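Long-range contacts in lectin (PDB 2EIG), which probably binds L-fucose-containing sugars as a tetrameric, metal-dependent seed lectin of the legume family: residues A[202-207]-A[219-224]; A[81-86]-A[114-119]. All coordinates share one frame; numbering follows the deposited sequence.

Interaction 1 (A[202-207]-A[219-224]); sequences VGFSAT and YSWSFT
Trp221 reaches from its own strand to the strand 202-207, and its indole is met there by the ring edge of Phe204. Followed outward, its chain leaves CB with CG anti to the backbone N (chi1 180°), which carries the indole toward the other strand, alongside the oncoming Phe204. CG and CD1 have Phe204 CZ above them. Trp221 CD2 is closest to Phe204 CE1, at 3.4 Å, and CE2, CE3 and CZ3 lie under the same atom. NE1 passes Phe204 CZ but spends its hydrogen bond on Thr64 OG1, a necessary outlet for an N-H in so greasy a place. At the far rim CZ2 lies by Gly203 CA and Val202 CG2, and Trp221 CH2 comes 3.6 Å from Gly203 CA, while Val202 O lies at the edge of the ring, in its plane.

The Phe204-Trp221 pair is T-shaped, the Phe204 ring and the six-membered ring of Trp221 inclined at 65°; Phe204 CE1 stands 3.3 Å above the Trp221 plane, over the middle of the indole near the ring fusion. No backbone bond links the segments, whose axes stay 9.8 Å apart, because they belong to the two facing sheets of the legume lectin beta-sandwich, and it is mainly side chains that span the gap. Glycine suits position 203 since its backbone angles would jam a CB against the preceding carbonyl.

One step along, Val202 divides its branches. Val202 CG1 touches Phe223 CE1 at 3.7 Å; Val202 CG2 sits over the Phe223 face as a CH-pi contact, 4.3 Å from the centroid. Phe3 meets both the Trp221 and Phe223 rings, while Ser222 points away from the interior and is touched by an N-acetylglucosamine, probably part of a glycan on Asn4.

Interaction 2 (A[81-86]-A[114-119]); sequences GVVFFL and FVAVEF. With MN (manganese (II) ion), chain F.
The Phe119 ring turns its edge to Val82 O, which lies in the ring plane 3.4 Å from Phe119 CD1; one of its neighbours is Phe68, whose ring it meets at a slant. Phe114 also uses an edge, toward the backbone N of Ala116 in its own segment, while its CB touches Leu86 O. The ring of Phe85 leads off to meet His42 edge-to-face and leaves Phe85 CB to pack on the small Ala116 CB, 3.7 Å away.

These residues sit on neighbouring antiparallel strands of the seven-stranded sheet of the lectin sandwich. Val82 with Phe119, Phe84 with Val117 and Leu86 with Val115 are hydrogen-bonded pairs, each joined by two backbone bonds; Val117 N to Phe84 O is the shortest at 2.7 Å. Between them lie the non-hydrogen-bonded pairs Val83 with Glu118 and Phe85 with Ala116, where Val83 CA and Val117 O make a CA-H...O contact. Val82, Phe84, Leu86, Val115, Val117 and Phe119 share the face turned to the opposite sheet, where bulky apolar groups are wanted.

On the other face Val83 CG1 presses against Glu118 CB at 3.4 Å. Glu118 holds its CG between the backbone N and the carbonyl carbon (chi1 65°), and the chain then runs extended toward the manganese. Glu118 OE2 binds the metal at 2.2 Å, while Glu118 OE1 accepts a 2.6 Å hydrogen bond from a water that is itself a ligand of the ion. Asp120, Asp127, His135 and a second water complete the site. With both oxygens engaged, the carboxylate is fixed in rotation; the nearby Asp139 would add like charge, which the metal probably helps to offset.

Both contacts are buried, and they share one sheet: strands 199-208 and 81-88 are neighbours in it, joined by probable hydrogen bonds from Val83 N to Ser205 O and from Phe85 N to Gly203 O. Interaction 2 adds the next strand to that sheet by backbone bonding, whereas interaction 1 crosses from it to the opposite sheet with rings and a valine and no hydrogen bond at all. Phe84 links the two, touching Val202 and Trp221. Their outer sides differ as well: strand 115-120 carries a metal ligand on the face turned from the sandwich interior, and on the 219-224 strand Ser222 is touched by an N-acetylglucosamine that is probably glycan.

Interaction 1 (A[202-207]-A[219-224])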
loop_
_atom_site.group_PDB
_atom_site.type_symbol
_atom_site.label_atom_id
_atom_site.label_comp_id
_atom_site.label_asym_id
_atom_site.label_seq_id
_atom_site.Cartn_x
_atom_site.Cartn_y
_atom_site.Cartn_z
ATOM N N VAL A 202 -7.476 10.512 -20.285
ATOM C CA VAL A 202 -6.216 9.762 -20.207
ATOM C C VAL A 202 -5.464 10.172 -21.429
ATOM O O VAL A 202 -6.067 10.452 -22.510
ATOM C CB VAL A 202 -6.412 8.213 -20.132
ATOM C CG1 VAL A 202 -7.162 7.899 -18.863
ATOM C CG2 VAL A 202 -7.208 7.665 -21.388
ATOM N N GLY A 203 -4.151 10.219 -21.265
ATOM C CA GLY A 203 -3.281 10.574 -22.338
ATOM C C GLY A 203 -1.919 11.030 -21.882
ATOM O O GLY A 203 -1.407 10.660 -20.825
ATOM N N PHE A 204 -1.301 11.824 -22.737
ATOM C CA PHE A 204 0.097 12.160 -22.562
ATOM C C PHE A 204 0.279 13.642 -22.637
ATOM O O PHE A 204 -0.450 14.330 -23.340
ATOM C CB PHE A 204 0.951 11.511 -23.658
ATOM C CG PHE A 204 0.804 10.033 -23.727
ATOM C CD1 PHE A 204 -0.116 9.456 -24.622
ATOM C CD2 PHE A 204 1.586 9.193 -22.903
ATOM C CE1 PHE A 204 -0.248 8.073 -24.686
ATOM C CE2 PHE A 204 1.444 7.788 -22.976
ATOM C CZ PHE A 204 0.519 7.244 -23.884
ATOM N N SER A 205 1.273 14.116 -21.897
ATOM C CA SER A 205 1.716 15.462 -21.990
ATOM C C SER A 205 3.226 15.435 -22.074
ATOM O O SER A 205 3.885 14.629 -21.406
ATOM C CB SER A 205 1.268 16.246 -20.746
ATOM O OG SER A 205 1.782 17.536 -20.817
ATOM N N ALA A 206 3.770 16.334 -22.876
ATOM C CA ALA A 206 5.216 16.413 -23.058
ATOM C C ALA A 206 5.634 17.835 -23.321
ATOM O O ALA A 206 4.895 18.588 -23.905
ATOM C CB ALA A 206 5.647 15.507 -24.209
ATOM N N THR A 207 6.822 18.224 -22.861
ATOM C CA THR A 207 7.315 19.557 -23.076
ATOM C C THR A 207 8.796 19.476 -23.414
ATOM O O THR A 207 9.470 18.510 -23.111
ATOM C CB THR A 207 7.236 20.463 -21.799
ATOM O OG1 THR A 207 7.819 19.736 -20.703
ATOM C CG2 THR A 207 5.812 20.862 -21.495
ATOM N N TYR A 219 4.926 5.070 -29.864
ATOM C CA TYR A 219 4.730 4.152 -30.949
ATOM C C TYR A 219 3.424 3.383 -30.894
ATOM O O TYR A 219 2.922 2.930 -31.927
ATOM C CB TYR A 219 5.873 3.169 -30.971
ATOM C CG TYR A 219 7.197 3.875 -31.055
ATOM C CD1 TYR A 219 8.190 3.586 -30.168
ATOM C CD2 TYR A 219 7.421 4.878 -32.030
ATOM C CE1 TYR A 219 9.411 4.243 -30.225
ATOM C CE2 TYR A 219 8.633 5.555 -32.099
ATOM C CZ TYR A 219 9.620 5.225 -31.198
ATOM O OH TYR A 219 10.824 5.855 -31.266
ATOM N N SER A 220 2.917 3.180 -29.681
ATOM C CA SER A 220 1.776 2.303 -29.451
ATOM C C SER A 220 1.184 2.620 -28.103
ATOM O O SER A 220 1.855 3.183 -27.228
ATOM C CB SER A 220 2.180 0.794 -29.529
ATOM O OG SER A 220 2.894 0.323 -28.388
ATOM N N TRP A 221 -0.066 2.237 -27.911
ATOM C CA TRP A 221 -0.721 2.564 -26.647
ATOM C C TRP A 221 -1.992 1.764 -26.570
ATOM O O TRP A 221 -2.803 1.801 -27.482
ATOM C CB TRP A 221 -1.007 4.079 -26.575
ATOM C CG TRP A 221 -1.697 4.558 -25.300
ATOM C CD1 TRP A 221 -1.529 4.084 -24.025
ATOM C CD2 TRP A 221 -2.575 5.679 -25.202
ATOM N NE1 TRP A 221 -2.307 4.806 -23.141
ATOM C CE2 TRP A 221 -2.923 5.823 -23.837
ATOM C CE3 TRP A 221 -3.083 6.608 -26.142
ATOM C CZ2 TRP A 221 -3.791 6.839 -23.391
ATOM C CZ3 TRP A 221 -3.945 7.604 -25.702
ATOM C CH2 TRP A 221 -4.286 7.709 -24.324
ATOM N N SER A 222 -2.155 1.026 -25.478
ATOM C CA SER A 222 -3.363 0.274 -25.229
ATOM C C SER A 222 -3.788 0.699 -23.823
ATOM O O SER A 222 -2.969 1.123 -22.996
ATOM C CB SER A 222 -3.159 -1.268 -25.372
ATOM O OG SER A 222 -2.160 -1.737 -24.451
ATOM N N PHE A 223 -5.086 0.625 -23.584
ATOM C CA PHE A 223 -5.637 1.038 -22.321
ATOM C C PHE A 223 -6.868 0.221 -22.110
ATOM O O PHE A 223 -7.697 0.082 -23.025
ATOM C CB PHE A 223 -6.051 2.502 -22.453
ATOM C CG PHE A 223 -6.654 3.066 -21.208
ATOM C CD1 PHE A 223 -5.848 3.733 -20.272
ATOM C CD2 PHE A 223 -8.045 2.940 -20.965
ATOM C CE1 PHE A 223 -6.416 4.279 -19.099
ATOM C CE2 PHE A 223 -8.606 3.489 -19.789
ATOM C CZ PHE A 223 -7.771 4.136 -18.865
ATOM N N THR A 224 -7.008 -0.344 -20.930
ATOM C CA THR A 224 -8.276 -1.006 -20.589
ATOM C C THR A 224 -8.655 -0.576 -19.219
ATOM O O THR A 224 -7.850 -0.714 -18.292
ATOM C CB THR A 224 -8.154 -2.557 -20.551
ATOM O OG1 THR A 224 -7.666 -3.003 -21.801
ATOM C CG2 THR A 224 -9.519 -3.204 -20.263
#

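Interaction 2 (A[81-86]-A[114-119])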
loop_
_atom_site.group_PDB
_atom_site.type_symbol
_atom_site.label_atom_id
_atom_site.label_comp_id
_atom_site.label_asym_id
_atom_site.label_seq_id
_atom_site.Cartn_x
_atom_site.Cartn_y
_atom_site.Cartn_z
ATOM N N GLY A 81 10.368 16.050 -20.690
ATOM C CA GLY A 81 9.903 14.724 -20.381
ATOM C C GLY A 81 8.589 14.533 -21.049
ATOM O O GLY A 81 8.099 15.449 -21.685
ATOM N N VAL A 82 8.061 13.327 -20.907
ATOM C CA VAL A 82 6.725 12.998 -21.358
ATOM C C VAL A 82 6.054 12.266 -20.178
ATOM O O VAL A 82 6.691 11.505 -19.443
ATOM C CB VAL A 82 6.731 12.140 -22.690
ATOM C CG1 VAL A 82 7.629 10.881 -22.568
ATOM C CG2 VAL A 82 5.273 11.725 -23.122
ATOM N N VAL A 83 4.774 12.546 -19.981
ATOM C CA VAL A 83 4.007 11.866 -18.953
ATOM C C VAL A 83 2.786 11.180 -19.498
ATOM O O VAL A 83 2.218 11.659 -20.446
ATOM C CB VAL A 83 3.642 12.838 -17.800
ATOM C CG1 VAL A 83 4.872 13.743 -17.515
ATOM C CG2 VAL A 83 2.365 13.655 -18.107
ATOM N N PHE A 84 2.425 10.050 -18.895
ATOM C CA PHE A 84 1.086 9.556 -18.926
ATOM C C PHE A 84 0.306 10.163 -17.738
ATOM O O PHE A 84 0.776 10.146 -16.596
ATOM C CB PHE A 84 1.016 8.016 -18.833
ATOM C CG PHE A 84 -0.408 7.508 -18.750
ATOM C CD1 PHE A 84 -1.196 7.406 -19.911
ATOM C CD2 PHE A 84 -0.991 7.233 -17.523
ATOM C CE1 PHE A 84 -2.506 6.985 -19.835
ATOM C CE2 PHE A 84 -2.292 6.806 -17.427
ATOM C CZ PHE A 84 -3.064 6.658 -18.586
ATOM N N PHE A 85 -0.863 10.697 -18.015
ATOM C CA PHE A 85 -1.644 11.394 -17.016
ATOM C C PHE A 85 -3.175 11.264 -17.157
ATOM O O PHE A 85 -3.726 11.082 -18.265
ATOM C CB PHE A 85 -1.224 12.885 -16.848
ATOM C CG PHE A 85 -1.792 13.863 -17.888
ATOM C CD1 PHE A 85 -2.617 14.886 -17.488
ATOM C CD2 PHE A 85 -1.397 13.822 -19.236
ATOM C CE1 PHE A 85 -3.105 15.860 -18.395
ATOM C CE2 PHE A 85 -1.908 14.777 -20.177
ATOM C CZ PHE A 85 -2.736 15.805 -19.750
ATOM N N LEU A 86 -3.807 11.285 -15.989
ATOM C CA LEU A 86 -5.220 11.496 -15.794
ATOM C C LEU A 86 -5.427 12.897 -15.263
ATOM O O LEU A 86 -4.705 13.365 -14.321
ATOM C CB LEU A 86 -5.773 10.534 -14.737
ATOM C CG LEU A 86 -5.998 9.084 -15.170
ATOM C CD1 LEU A 86 -4.677 8.448 -15.553
ATOM C CD2 LEU A 86 -6.597 8.317 -13.981
ATOM N N PHE A 114 -4.322 16.171 -10.868
ATOM C CA PHE A 114 -3.945 15.184 -11.903
ATOM C C PHE A 114 -3.198 14.071 -11.248
ATOM O O PHE A 114 -2.661 14.193 -10.120
ATOM C CB PHE A 114 -3.059 15.811 -13.038
ATOM C CG PHE A 114 -1.705 16.262 -12.553
ATOM C CD1 PHE A 114 -0.662 15.344 -12.425
ATOM C CD2 PHE A 114 -1.508 17.568 -12.138
ATOM C CE1 PHE A 114 0.555 15.732 -11.904
ATOM C CE2 PHE A 114 -0.296 17.973 -11.599
ATOM C CZ PHE A 114 0.731 17.072 -11.480
ATOM N N VAL A 115 -3.148 12.968 -11.960
ATOM C CA VAL A 115 -2.312 11.858 -11.570
ATOM C C VAL A 115 -1.466 11.634 -12.813
ATOM O O VAL A 115 -1.997 11.582 -13.928
ATOM C CB VAL A 115 -3.131 10.602 -11.131
ATOM C CG1 VAL A 115 -2.229 9.411 -10.940
ATOM C CG2 VAL A 115 -3.905 10.848 -9.809
ATOM N N ALA A 116 -0.155 11.567 -12.628
ATOM C CA ALA A 116 0.728 11.380 -13.746
ATOM C C ALA A 116 1.862 10.394 -13.419
ATOM O O ALA A 116 2.270 10.265 -12.267
ATOM C CB ALA A 116 1.306 12.743 -14.177
ATOM N N VAL A 117 2.280 9.650 -14.441
ATOM C CA VAL A 117 3.519 8.931 -14.473
ATOM C C VAL A 117 4.435 9.668 -15.479
ATOM O O VAL A 117 4.183 9.707 -16.697
ATOM C CB VAL A 117 3.323 7.443 -14.874
ATOM C CG1 VAL A 117 4.697 6.701 -14.908
ATOM C CG2 VAL A 117 2.282 6.722 -13.911
ATOM N N GLU A 118 5.495 10.251 -14.946
ATOM C CA GLU A 118 6.372 11.103 -15.718
ATOM C C GLU A 118 7.650 10.378 -16.036
ATOM O O GLU A 118 8.161 9.569 -15.271
ATOM C CB GLU A 118 6.701 12.434 -14.996
ATOM C CG GLU A 118 7.498 12.184 -13.716
ATOM C CD GLU A 118 8.047 13.448 -13.089
ATOM O OE1 GLU A 118 7.331 14.438 -12.926
ATOM O OE2 GLU A 118 9.218 13.408 -12.733
ATOM N N PHE A 119 8.189 10.727 -17.178
ATOM C CA PHE A 119 9.435 10.181 -17.641
ATOM C C PHE A 119 10.142 11.508 -17.839
ATOM O O PHE A 119 9.963 12.201 -18.824
ATOM C CB PHE A 119 9.239 9.408 -18.949
ATOM C CG PHE A 119 8.432 8.144 -18.800
ATOM C CD1 PHE A 119 7.049 8.156 -18.963
ATOM C CD2 PHE A 119 9.060 6.934 -18.454
ATOM C CE1 PHE A 119 6.289 6.992 -18.827
ATOM C CE2 PHE A 119 8.313 5.769 -18.325
ATOM C CZ PHE A 119 6.921 5.785 -18.507
HETATM MN MN MN F . 10.528 15.007 -12.019
HETATM O O HOH W 1 8.838 16.376 -12.046
HETATM O O HOH W 2 10.035 14.284 -9.965
#